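Local coordinates for conserved protein (Methanosarcina mazei, PDB 2NR4) that is of unknown biochemical function but binds flavin mononucleotide in a pocket between an antiparallel beta barrel and C-terminal helices, at residues A35-G38 against P42-A45; H65-V70 against Q132-D137; F87-F92 against P97-Y102; E165-A170 against K205-A210. One frame throughout, in Å; residues are numbered along the deposited sequence.

Contact 1 (A35-G38 against P42-A45); sequences ASTG and PNAA. With FMN (flavin mononucleotide), chain C.
Thr37 and Asn43 face each other as an antiparallel hydrogen-bonded pair, with Thr37 N to Asn43 O and Asn43 N to Thr37 O both 2.9 Å. Ala35 and Ala45 repeat the pattern, Ala35 N reaching Ala45 O at 2.8 Å. Between them Ser36 and Ala44 form the non-hydrogen-bonded pair, where Ser36 CA makes a CA-H...O contact of 3.2 Å with Asn43 O. This is a beta hairpin, and Gly38 begins its turn with backbone angles that call for glycine. The side chains of Thr37 and Asn43 lie side by side; with CG anti to the backbone N (chi1 -176°), Asn43 extends its amide to the FMN phosphate, CG standing 3.4 Å from FMN O3P. With an alanine here CB would still lie beside Thr37 OG1, but the phosphate would probably lose its polar neighbour on this strand. Ala45 CB approaches the same group, 3.4 Å from FMN O2P. In the next shell Thr37 OG1 is hydrogen-bonded to Asn69. The hairpin starts the six-stranded antiparallel barrel, consistent with the FMN-binding clan: helix 65-73 packs over the Asn43 and Ala45 face, Phe100 of strand 100-103 over the Ser36 and Ala44 face, and strand 75-79 runs alongside strand 29-37.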
# COMPACT_ATOMS: atom_id res chain seq x y z
N ALA A 35 13.20 0.41 9.62
CA ALA A 35 14.29 1.28 10.04
C ALA A 35 15.52 0.42 10.29
O ALA A 35 15.41 -0.56 11.02
CB ALA A 35 13.91 1.95 11.32
N SER A 36 16.66 0.81 9.71
CA SER A 36 17.94 0.10 10.03
C SER A 36 18.73 0.96 11.00
O SER A 36 18.81 2.18 10.85
CB SER A 36 18.78 -0.20 8.78
OG SER A 36 18.91 0.93 7.92
N THR A 37 19.36 0.33 11.99
CA THR A 37 20.13 1.09 12.99
C THR A 37 21.34 0.19 13.35
O THR A 37 21.36 -0.98 12.97
CB THR A 37 19.34 1.32 14.29
OG1 THR A 37 18.76 0.08 14.79
CG2 THR A 37 18.26 2.44 14.17
N GLY A 38 22.30 0.72 14.10
CA GLY A 38 23.34 -0.13 14.68
C GLY A 38 24.61 -0.15 13.88
O GLY A 38 24.83 -1.04 13.08
N PRO A 42 24.13 -4.47 12.93
CA PRO A 42 22.93 -3.93 12.25
C PRO A 42 21.66 -4.61 12.71
O PRO A 42 21.61 -5.85 12.89
CB PRO A 42 23.20 -4.22 10.77
CG PRO A 42 24.15 -5.43 10.77
CD PRO A 42 25.00 -5.24 12.01
N ASN A 43 20.62 -3.79 12.84
CA ASN A 43 19.32 -4.22 13.30
C ASN A 43 18.28 -3.60 12.38
O ASN A 43 18.48 -2.48 11.86
CB ASN A 43 19.07 -3.63 14.68
CG ASN A 43 17.76 -4.11 15.27
OD1 ASN A 43 16.77 -3.35 15.41
ND2 ASN A 43 17.74 -5.37 15.62
N ALA A 44 17.19 -4.31 12.17
CA ALA A 44 16.09 -3.75 11.37
C ALA A 44 14.80 -3.92 12.15
O ALA A 44 14.60 -4.92 12.83
CB ALA A 44 16.01 -4.49 10.05
N ALA A 45 13.88 -2.96 12.02
CA ALA A 45 12.55 -3.11 12.67
C ALA A 45 11.55 -2.18 11.97
O ALA A 45 11.92 -1.09 11.60
CB ALA A 45 12.66 -2.71 14.13
N1 FMN C . 7.67 0.57 16.97
C2 FMN C . 8.04 1.85 17.34
O2 FMN C . 8.70 2.00 18.36
N3 FMN C . 7.64 2.93 16.58
C4 FMN C . 6.88 2.74 15.44
O4 FMN C . 6.71 3.66 14.64
C4A FMN C . 6.52 1.46 15.06
N5 FMN C . 5.75 1.24 13.92
C5A FMN C . 5.40 -0.04 13.53
C6 FMN C . 4.64 -0.24 12.37
C7 FMN C . 4.29 -1.52 11.97
C7M FMN C . 3.41 -1.68 10.76
C8 FMN C . 4.68 -2.62 12.76
C8M FMN C . 4.47 -4.01 12.31
C9 FMN C . 5.44 -2.43 13.93
C9A FMN C . 5.81 -1.13 14.31
N10 FMN C . 6.56 -0.91 15.46
C10 FMN C . 6.91 0.37 15.84
C1' FMN C . 6.87 -2.05 16.39
C2' FMN C . 8.28 -2.53 16.11
O2' FMN C . 8.43 -2.79 14.74
C3' FMN C . 8.49 -3.84 16.84
O3' FMN C . 8.37 -3.59 18.23
C4' FMN C . 9.84 -4.46 16.49
O4' FMN C . 9.78 -5.77 17.00
C5' FMN C . 11.02 -3.70 17.10
O5' FMN C . 12.19 -4.48 17.06
P FMN C . 13.67 -3.97 17.48
O1P FMN C . 13.82 -4.36 18.97
O2P FMN C . 13.72 -2.43 17.38
O3P FMN C . 14.69 -4.75 16.64

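Contact 2 (H65-V70 against Q132-D137); sequences HTWENV and QSLVAD. With FMN (flavin mononucleotide), chain C.
Trp67 brings the edge of its indole against Leu134, CD1 lying 3.6 Å from Leu134 CB, which sits near the ring plane. The two side chains cross at about a right angle, and Leu134 CD2 also reaches the same corner, 3.8 Å from Trp67 CD1. The indole gets there because CG is swung opposite the backbone N (chi1 168°), which turns a residue on the flank of the helix back toward the strand. One turn on, Val70 points toward the strand and meets the same leucine from another side, CG1 4.2 Å from Leu134 CD2. An alanine in place of Trp67 removes the indole and is likely to leave Leu134 CB and CD2 without their cover on that side, so that the helix start would be less firmly seated on the barrel. That start matters to the cofactor. His65 N donates to FMN O1P at 2.7 Å, while FMN O2P is gripped twice by Thr66, from its N at 2.9 Å and from OG1 at 2.6 Å. Thr66 places OG1 beside its own N (chi1 -55°), which lets both reach one oxygen. The chemistry thus divides the helix: an apolar flank fixes it on strand 133-145, and the first two N-H groups of the helix and the Thr66 hydroxyl meet the phosphate oxygens, probably aided by the helix dipole.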
# COMPACT_ATOMS: atom_id res chain seq x y z
N HIS A 65 15.38 -2.61 20.36
CA HIS A 65 16.74 -2.47 19.89
C HIS A 65 16.93 -1.16 19.10
O HIS A 65 17.97 -0.49 19.22
CB HIS A 65 17.18 -3.73 19.13
CG HIS A 65 17.83 -4.76 20.02
ND1 HIS A 65 19.00 -4.51 20.71
CD2 HIS A 65 17.46 -6.02 20.34
CE1 HIS A 65 19.34 -5.59 21.40
NE2 HIS A 65 18.42 -6.51 21.20
N THR A 66 15.94 -0.79 18.30
CA THR A 66 15.98 0.50 17.57
C THR A 66 16.14 1.66 18.53
O THR A 66 16.94 2.57 18.31
CB THR A 66 14.67 0.68 16.76
OG1 THR A 66 14.50 -0.44 15.92
CG2 THR A 66 14.71 1.94 15.93
N TRP A 67 15.35 1.64 19.60
CA TRP A 67 15.45 2.66 20.65
C TRP A 67 16.87 2.74 21.25
O TRP A 67 17.47 3.83 21.32
CB TRP A 67 14.40 2.36 21.73
CG TRP A 67 14.55 3.13 22.98
CD1 TRP A 67 14.12 4.39 23.21
CD2 TRP A 67 15.15 2.68 24.21
NE1 TRP A 67 14.42 4.77 24.51
CE2 TRP A 67 15.04 3.73 25.14
CE3 TRP A 67 15.78 1.49 24.61
CZ2 TRP A 67 15.52 3.63 26.46
CZ3 TRP A 67 16.25 1.38 25.93
CH2 TRP A 67 16.12 2.45 26.83
N GLU A 68 17.43 1.59 21.62
CA GLU A 68 18.76 1.54 22.23
C GLU A 68 19.81 2.11 21.27
O GLU A 68 20.66 2.87 21.69
CB GLU A 68 19.10 0.10 22.65
CG GLU A 68 20.23 0.00 23.69
CD GLU A 68 20.62 -1.44 24.02
OE1 GLU A 68 19.87 -2.38 23.63
OE2 GLU A 68 21.69 -1.62 24.65
N ASN A 69 19.70 1.79 19.98
CA ASN A 69 20.67 2.25 19.00
C ASN A 69 20.56 3.76 18.74
O ASN A 69 21.57 4.45 18.56
CB ASN A 69 20.57 1.48 17.69
CG ASN A 69 21.02 0.03 17.80
OD1 ASN A 69 21.77 -0.33 18.71
ND2 ASN A 69 20.59 -0.80 16.86
N VAL A 70 19.32 4.27 18.72
CA VAL A 70 19.12 5.70 18.55
C VAL A 70 19.67 6.51 19.72
O VAL A 70 20.38 7.51 19.55
CB VAL A 70 17.66 6.01 18.27
CG1 VAL A 70 17.40 7.51 18.39
CG2 VAL A 70 17.30 5.49 16.84
N GLN A 132 5.57 6.75 27.12
CA GLN A 132 6.46 5.61 27.22
C GLN A 132 7.24 5.46 25.90
O GLN A 132 7.57 4.35 25.44
CB GLN A 132 5.67 4.38 27.65
CG GLN A 132 4.61 4.74 28.74
CD GLN A 132 4.38 3.66 29.80
OE1 GLN A 132 4.64 2.47 29.57
NE2 GLN A 132 3.89 4.09 30.96
N SER A 133 7.57 6.63 25.33
CA SER A 133 8.19 6.71 24.02
C SER A 133 9.36 7.68 24.00
O SER A 133 9.45 8.59 24.84
CB SER A 133 7.19 7.19 22.97
OG SER A 133 6.50 6.09 22.41
N LEU A 134 10.28 7.44 23.07
CA LEU A 134 11.32 8.39 22.79
C LEU A 134 10.98 9.00 21.44
O LEU A 134 10.84 8.27 20.44
CB LEU A 134 12.66 7.70 22.73
CG LEU A 134 13.81 8.61 22.29
CD1 LEU A 134 14.25 9.52 23.49
CD2 LEU A 134 14.95 7.77 21.75
N VAL A 135 10.86 10.32 21.40
CA VAL A 135 10.60 11.03 20.15
C VAL A 135 11.92 11.67 19.72
O VAL A 135 12.69 12.16 20.56
CB VAL A 135 9.50 12.05 20.31
CG1 VAL A 135 9.21 12.75 18.99
CG2 VAL A 135 8.23 11.37 20.84
N ALA A 136 12.18 11.60 18.42
CA ALA A 136 13.33 12.26 17.78
C ALA A 136 12.93 12.85 16.43
O ALA A 136 12.21 12.21 15.66
CB ALA A 136 14.47 11.26 17.57
N ASP A 137 13.40 14.06 16.13
CA ASP A 137 13.26 14.58 14.78
C ASP A 137 14.40 14.03 13.93
O ASP A 137 15.41 13.55 14.49
CB ASP A 137 13.26 16.11 14.80
CG ASP A 137 12.24 16.66 15.77
OD1 ASP A 137 11.06 16.27 15.64
OD2 ASP A 137 12.60 17.44 16.68
N1 FMN C . 7.67 0.57 16.97
C2 FMN C . 8.04 1.85 17.34
O2 FMN C . 8.70 2.00 18.36
N3 FMN C . 7.64 2.93 16.58
C4 FMN C . 6.88 2.74 15.44
O4 FMN C . 6.71 3.66 14.64
C4A FMN C . 6.52 1.46 15.06
N5 FMN C . 5.75 1.24 13.92
C5A FMN C . 5.40 -0.04 13.53
C6 FMN C . 4.64 -0.24 12.37
C7 FMN C . 4.29 -1.52 11.97
C7M FMN C . 3.41 -1.68 10.76
C8 FMN C . 4.68 -2.62 12.76
C8M FMN C . 4.47 -4.01 12.31
C9 FMN C . 5.44 -2.43 13.93
C9A FMN C . 5.81 -1.13 14.31
N10 FMN C . 6.56 -0.91 15.46
C10 FMN C . 6.91 0.37 15.84
C1' FMN C . 6.87 -2.05 16.39
C2' FMN C . 8.28 -2.53 16.11
O2' FMN C . 8.43 -2.79 14.74
C3' FMN C . 8.49 -3.84 16.84
O3' FMN C . 8.37 -3.59 18.23
C4' FMN C . 9.84 -4.46 16.49
O4' FMN C . 9.78 -5.77 17.00
C5' FMN C . 11.02 -3.70 17.10
O5' FMN C . 12.19 -4.48 17.06
P FMN C . 13.67 -3.97 17.48
O1P FMN C . 13.82 -4.36 18.97
O2P FMN C . 13.72 -2.43 17.38
O3P FMN C . 14.69 -4.75 16.64

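Contact 3 (F87-F92 against P97-Y102); sequences FVRSTF and PSEFEY. With FMN (flavin mononucleotide), chain C.
Arg89 and Glu99 join in an end-on, two-pronged salt bridge. Arg89 NH2 donates to Glu99 OE1 at 2.8 Å in a nearly straight bond (175° at the hydrogen), on the syn lone pair, and Arg89 NH1 donates to Glu99 OE2 at 2.9 Å, also on the syn side. Guanidinium and carboxylate are only 13° from coplanar, so each nitrogen has its own oxygen, and turning either group would probably strain both bonds. A bend at chi3 (51°) in the arginine chain turns the guanidinium end-on to the carboxylate, the two side chains coming from opposite directions. Glu99 OE1 has a second donor, Val96 N, which ties the carboxylate to the chain just before the 3-10 turn. The two charges probably offset each other at this partly exposed place. Polar atoms on the helix are employed too: Thr91 OG1 gives its proton to Phe87 O at 2.7 Å, while Thr91 O accepts one from FMN O4' at 3.0 Å, a hold on the ribityl chain. The bridge thereby spans the short connection from helix 84-92 to strand 100-103. That helix rests with Val88 and Phe92 on helix 158-176, and the strand pairs with strand 110-113 while Phe100 turns onto Ala44 of the barrel.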
# COMPACT_ATOMS: atom_id res chain seq x y z
N PHE A 87 9.03 -7.41 6.04
CA PHE A 87 8.35 -6.82 7.16
C PHE A 87 8.16 -7.71 8.37
O PHE A 87 8.33 -7.30 9.51
CB PHE A 87 6.94 -6.29 6.75
CG PHE A 87 6.89 -4.83 6.57
CD1 PHE A 87 6.66 -4.00 7.66
CD2 PHE A 87 7.07 -4.27 5.32
CE1 PHE A 87 6.61 -2.65 7.49
CE2 PHE A 87 7.03 -2.92 5.16
CZ PHE A 87 6.81 -2.12 6.27
N VAL A 88 7.70 -8.94 8.12
CA VAL A 88 7.37 -9.81 9.21
C VAL A 88 8.69 -10.32 9.81
O VAL A 88 8.82 -10.35 11.01
CB VAL A 88 6.47 -10.97 8.75
CG1 VAL A 88 6.30 -12.00 9.86
CG2 VAL A 88 5.07 -10.44 8.33
N ARG A 89 9.64 -10.67 8.97
CA ARG A 89 10.95 -11.12 9.49
C ARG A 89 11.62 -10.04 10.33
O ARG A 89 12.18 -10.34 11.39
CB ARG A 89 11.87 -11.51 8.34
CG ARG A 89 11.44 -12.81 7.64
CD ARG A 89 12.49 -13.31 6.67
NE ARG A 89 13.80 -13.38 7.33
CZ ARG A 89 14.91 -12.79 6.91
NH1 ARG A 89 14.93 -12.07 5.78
NH2 ARG A 89 16.02 -12.92 7.64
N SER A 90 11.58 -8.78 9.88
CA SER A 90 12.21 -7.73 10.68
C SER A 90 11.44 -7.46 11.98
O SER A 90 11.97 -6.91 12.94
CB SER A 90 12.40 -6.45 9.88
OG SER A 90 11.14 -5.90 9.60
N THR A 91 10.16 -7.81 12.02
CA THR A 91 9.39 -7.59 13.23
C THR A 91 9.68 -8.63 14.29
O THR A 91 9.82 -8.29 15.46
CB THR A 91 7.85 -7.64 12.97
OG1 THR A 91 7.52 -6.63 12.04
CG2 THR A 91 7.05 -7.45 14.28
N PHE A 92 9.73 -9.90 13.89
CA PHE A 92 9.76 -11.00 14.84
C PHE A 92 11.08 -11.72 14.91
O PHE A 92 11.23 -12.67 15.71
CB PHE A 92 8.67 -12.03 14.50
CG PHE A 92 7.28 -11.47 14.63
CD1 PHE A 92 6.74 -11.19 15.89
CD2 PHE A 92 6.51 -11.22 13.51
CE1 PHE A 92 5.45 -10.64 16.01
CE2 PHE A 92 5.25 -10.67 13.63
CZ PHE A 92 4.72 -10.40 14.87
N PRO A 97 23.40 -10.05 9.39
CA PRO A 97 24.23 -8.97 8.85
C PRO A 97 24.44 -8.99 7.34
O PRO A 97 24.66 -7.91 6.77
CB PRO A 97 25.57 -9.14 9.63
CG PRO A 97 25.14 -9.80 10.93
CD PRO A 97 24.06 -10.73 10.53
N SER A 98 24.30 -10.15 6.68
CA SER A 98 24.46 -10.22 5.20
C SER A 98 23.33 -9.55 4.40
O SER A 98 23.42 -9.37 3.18
CB SER A 98 24.67 -11.66 4.68
OG SER A 98 23.77 -12.60 5.25
N GLU A 99 22.27 -9.19 5.11
CA GLU A 99 21.11 -8.55 4.48
C GLU A 99 21.27 -7.04 4.38
O GLU A 99 20.42 -6.35 3.82
CB GLU A 99 19.86 -8.93 5.29
CG GLU A 99 19.68 -10.44 5.34
CD GLU A 99 18.36 -10.88 5.92
OE1 GLU A 99 18.36 -11.62 6.93
OE2 GLU A 99 17.32 -10.51 5.34
N PHE A 100 22.35 -6.53 4.95
CA PHE A 100 22.61 -5.11 4.99
C PHE A 100 23.81 -4.77 4.12
O PHE A 100 24.68 -5.63 3.86
CB PHE A 100 22.94 -4.68 6.41
CG PHE A 100 21.83 -4.94 7.40
CD1 PHE A 100 20.93 -3.93 7.72
CD2 PHE A 100 21.71 -6.19 8.01
CE1 PHE A 100 19.91 -4.16 8.66
CE2 PHE A 100 20.67 -6.45 8.97
CZ PHE A 100 19.78 -5.42 9.29
N GLU A 101 23.87 -3.50 3.72
CA GLU A 101 25.04 -2.95 3.07
C GLU A 101 25.34 -1.60 3.69
O GLU A 101 24.48 -1.00 4.36
CB GLU A 101 24.85 -2.91 1.55
CG GLU A 101 23.92 -1.83 1.00
CD GLU A 101 23.74 -1.96 -0.53
OE1 GLU A 101 24.50 -2.74 -1.17
OE2 GLU A 101 22.84 -1.29 -1.10
N TYR A 102 26.58 -1.12 3.49
CA TYR A 102 27.02 0.13 4.11
C TYR A 102 27.13 1.27 3.11
O TYR A 102 27.65 1.13 2.00
CB TYR A 102 28.29 -0.07 4.98
CG TYR A 102 27.97 -0.99 6.11
CD1 TYR A 102 27.81 -0.52 7.41
CD2 TYR A 102 27.70 -2.32 5.85
CE1 TYR A 102 27.44 -1.41 8.44
CE2 TYR A 102 27.34 -3.19 6.84
CZ TYR A 102 27.20 -2.74 8.12
OH TYR A 102 26.81 -3.69 9.04
N1 FMN C . 7.67 0.57 16.97
C2 FMN C . 8.04 1.85 17.34
O2 FMN C . 8.70 2.00 18.36
N3 FMN C . 7.64 2.93 16.58
C4 FMN C . 6.88 2.74 15.44
O4 FMN C . 6.71 3.66 14.64
C4A FMN C . 6.52 1.46 15.06
N5 FMN C . 5.75 1.24 13.92
C5A FMN C . 5.40 -0.04 13.53
C6 FMN C . 4.64 -0.24 12.37
C7 FMN C . 4.29 -1.52 11.97
C7M FMN C . 3.41 -1.68 10.76
C8 FMN C . 4.68 -2.62 12.76
C8M FMN C . 4.47 -4.01 12.31
C9 FMN C . 5.44 -2.43 13.93
C9A FMN C . 5.81 -1.13 14.31
N10 FMN C . 6.56 -0.91 15.46
C10 FMN C . 6.91 0.37 15.84
C1' FMN C . 6.87 -2.05 16.39
C2' FMN C . 8.28 -2.53 16.11
O2' FMN C . 8.43 -2.79 14.74
C3' FMN C . 8.49 -3.84 16.84
O3' FMN C . 8.37 -3.59 18.23
C4' FMN C . 9.84 -4.46 16.49
O4' FMN C . 9.78 -5.77 17.00
C5' FMN C . 11.02 -3.70 17.10
O5' FMN C . 12.19 -4.48 17.06
P FMN C . 13.67 -3.97 17.48
O1P FMN C . 13.82 -4.36 18.97
O2P FMN C . 13.72 -2.43 17.38
O3P FMN C . 14.69 -4.75 16.64

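Contact 4 (E165-A170 against K205-A210); sequences EATVHA and KLIYEA. With FMN (flavin mononucleotide), chain C.
Thr167 and Ile207 meet through aliphatic groups alone, and the flat groups stand around them. The Phe92 ring has the methyl of Thr91 over one face and Ala210 on the other, with Ala170 near its far end. The isoalloxazine comes from another direction: Val168 CG2 lies 3.7 Å from FMN C7M and 4.0 Å from FMN C7, above the plane of the ring at its dimethyl end. The setting is the C-terminal helical bundle, built from helices 158-176, 179-195 and 198-210 in succession, whose first and third members run almost parallel here, at 7° with segment axes 10.6 Å apart. Ile207 fills the space between them. Its CD1 approaches Ala166 CB at 3.8 Å, and its CG2 branch touches Ala170 CB at 3.7 Å, so the two branches rest on successive turns of the facing helix. The small alanines let the isoleucine come in. Thr167 holds its hydroxyl in the tight position between backbone N and carbonyl carbon (chi1 66°), where OG1 hydrogen-bonds to Leu164 O one turn back, and this leaves CG2 for the neighbouring helix. On another side of helix 158-176, Glu165 forms a salt bridge with Arg158 of the second subunit, so the same helix serves the bundle, the flavin pocket and the dimer. The tightest carbon pair lies where Thr167 and Ile207 cross at about a right angle: Thr167 CG2 is only 3.5 Å from Ile207 CD1, closer than usual van der Waals contact.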
# COMPACT_ATOMS: atom_id res chain seq x y z
N GLU A 165 -1.35 -5.02 9.09
CA GLU A 165 -2.23 -4.96 10.25
C GLU A 165 -1.98 -6.14 11.16
O GLU A 165 -1.85 -5.94 12.40
CB GLU A 165 -3.72 -4.89 9.83
CG GLU A 165 -4.07 -3.60 9.07
CD GLU A 165 -3.77 -2.33 9.85
OE1 GLU A 165 -4.13 -2.26 11.04
OE2 GLU A 165 -3.15 -1.40 9.29
N ALA A 166 -1.89 -7.33 10.60
CA ALA A 166 -1.69 -8.56 11.41
C ALA A 166 -0.41 -8.47 12.23
O ALA A 166 -0.36 -8.96 13.38
CB ALA A 166 -1.67 -9.81 10.53
N THR A 167 0.64 -7.88 11.66
CA THR A 167 1.91 -7.72 12.39
C THR A 167 1.72 -6.76 13.58
O THR A 167 2.19 -7.03 14.67
CB THR A 167 3.09 -7.24 11.49
OG1 THR A 167 2.83 -5.91 11.00
CG2 THR A 167 3.24 -8.16 10.29
N VAL A 168 0.94 -5.69 13.39
CA VAL A 168 0.65 -4.78 14.51
C VAL A 168 -0.09 -5.55 15.61
O VAL A 168 0.34 -5.58 16.79
CB VAL A 168 -0.12 -3.51 14.03
CG1 VAL A 168 -0.36 -2.52 15.21
CG2 VAL A 168 0.69 -2.82 12.97
N HIS A 169 -1.17 -6.21 15.25
CA HIS A 169 -1.95 -6.96 16.25
C HIS A 169 -1.19 -8.10 16.91
O HIS A 169 -1.34 -8.34 18.12
CB HIS A 169 -3.30 -7.39 15.66
CG HIS A 169 -4.14 -6.23 15.24
ND1 HIS A 169 -4.36 -5.14 16.06
CD2 HIS A 169 -4.79 -5.96 14.08
CE1 HIS A 169 -5.13 -4.27 15.43
NE2 HIS A 169 -5.39 -4.73 14.22
N ALA A 170 -0.36 -8.81 16.15
CA ALA A 170 0.50 -9.81 16.73
C ALA A 170 1.44 -9.25 17.80
O ALA A 170 1.65 -9.91 18.82
CB ALA A 170 1.29 -10.59 15.63
N LYS A 205 2.12 -17.02 7.45
CA LYS A 205 2.65 -18.24 8.08
C LYS A 205 3.76 -17.88 9.08
O LYS A 205 3.82 -18.45 10.18
CB LYS A 205 3.18 -19.20 7.02
CG LYS A 205 2.73 -20.67 7.18
CD LYS A 205 3.15 -21.53 5.96
CE LYS A 205 2.06 -22.53 5.53
NZ LYS A 205 2.28 -23.99 5.89
N LEU A 206 4.61 -16.93 8.72
CA LEU A 206 5.65 -16.48 9.64
C LEU A 206 5.11 -15.82 10.90
O LEU A 206 5.72 -15.97 11.99
CB LEU A 206 6.67 -15.58 8.94
CG LEU A 206 7.54 -16.20 7.83
CD1 LEU A 206 8.52 -15.13 7.37
CD2 LEU A 206 8.33 -17.44 8.31
N ILE A 207 4.01 -15.07 10.78
CA ILE A 207 3.36 -14.47 11.96
C ILE A 207 2.87 -15.54 12.95
O ILE A 207 3.08 -15.42 14.17
CB ILE A 207 2.20 -13.48 11.59
CG1 ILE A 207 2.78 -12.21 10.94
CG2 ILE A 207 1.45 -13.05 12.82
CD1 ILE A 207 1.79 -11.32 10.16
N TYR A 208 2.21 -16.56 12.39
CA TYR A 208 1.70 -17.71 13.14
C TYR A 208 2.82 -18.46 13.86
O TYR A 208 2.74 -18.65 15.09
CB TYR A 208 0.91 -18.62 12.19
CG TYR A 208 -0.51 -18.18 12.00
CD1 TYR A 208 -0.82 -16.95 11.44
CD2 TYR A 208 -1.56 -19.01 12.36
CE1 TYR A 208 -2.12 -16.54 11.26
CE2 TYR A 208 -2.89 -18.61 12.18
CZ TYR A 208 -3.16 -17.37 11.63
OH TYR A 208 -4.48 -16.96 11.46
N GLU A 209 3.86 -18.86 13.12
CA GLU A 209 5.08 -19.45 13.69
C GLU A 209 5.68 -18.60 14.81
O GLU A 209 6.09 -19.13 15.84
CB GLU A 209 6.14 -19.71 12.62
CG GLU A 209 5.76 -20.73 11.57
CD GLU A 209 6.78 -20.80 10.42
OE1 GLU A 209 7.93 -20.30 10.57
OE2 GLU A 209 6.42 -21.36 9.36
N ALA A 210 5.74 -17.28 14.62
CA ALA A 210 6.28 -16.38 15.65
C ALA A 210 5.43 -16.40 16.92
O ALA A 210 5.95 -16.19 18.02
CB ALA A 210 6.40 -14.96 15.12
N1 FMN C . 7.67 0.57 16.97
C2 FMN C . 8.04 1.85 17.34
O2 FMN C . 8.70 2.00 18.36
N3 FMN C . 7.64 2.93 16.58
C4 FMN C . 6.88 2.74 15.44
O4 FMN C . 6.71 3.66 14.64
C4A FMN C . 6.52 1.46 15.06
N5 FMN C . 5.75 1.24 13.92
C5A FMN C . 5.40 -0.04 13.53
C6 FMN C . 4.64 -0.24 12.37
C7 FMN C . 4.29 -1.52 11.97
C7M FMN C . 3.41 -1.68 10.76
C8 FMN C . 4.68 -2.62 12.76
C8M FMN C . 4.47 -4.01 12.31
C9 FMN C . 5.44 -2.43 13.93
C9A FMN C . 5.81 -1.13 14.31
N10 FMN C . 6.56 -0.91 15.46
C10 FMN C . 6.91 0.37 15.84
C1' FMN C . 6.87 -2.05 16.39
C2' FMN C . 8.28 -2.53 16.11
O2' FMN C . 8.43 -2.79 14.74
C3' FMN C . 8.49 -3.84 16.84
O3' FMN C . 8.37 -3.59 18.23
C4' FMN C . 9.84 -4.46 16.49
O4' FMN C . 9.78 -5.77 17.00
C5' FMN C . 11.02 -3.70 17.10
O5' FMN C . 12.19 -4.48 17.06
P FMN C . 13.67 -3.97 17.48
O1P FMN C . 13.82 -4.36 18.97
O2P FMN C . 13.72 -2.43 17.38
O3P FMN C . 14.69 -4.75 16.64

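All four contacts touch one cofactor, at three places along it. Contacts 1 and 2, with centres 12 Å apart, meet at the phosphate and are joined by a probable hydrogen bond of 2.9 Å from Asn69 ND2 to Thr37 OG1. Contact 3 reaches the ribityl chain, and contact 4 the dimethyl end of the ring. Contact 3 is the bridge between the barrel and the helical bundle: Pro42 CB lies 3.7 Å from Phe100 CD2 on one side, while Val88 CG2 packs 3.5 Å from Thr167 CG2 on the other. Contacts 2 and 4 do not touch; their centres are about 23 Å apart, with the flavin spanning between them.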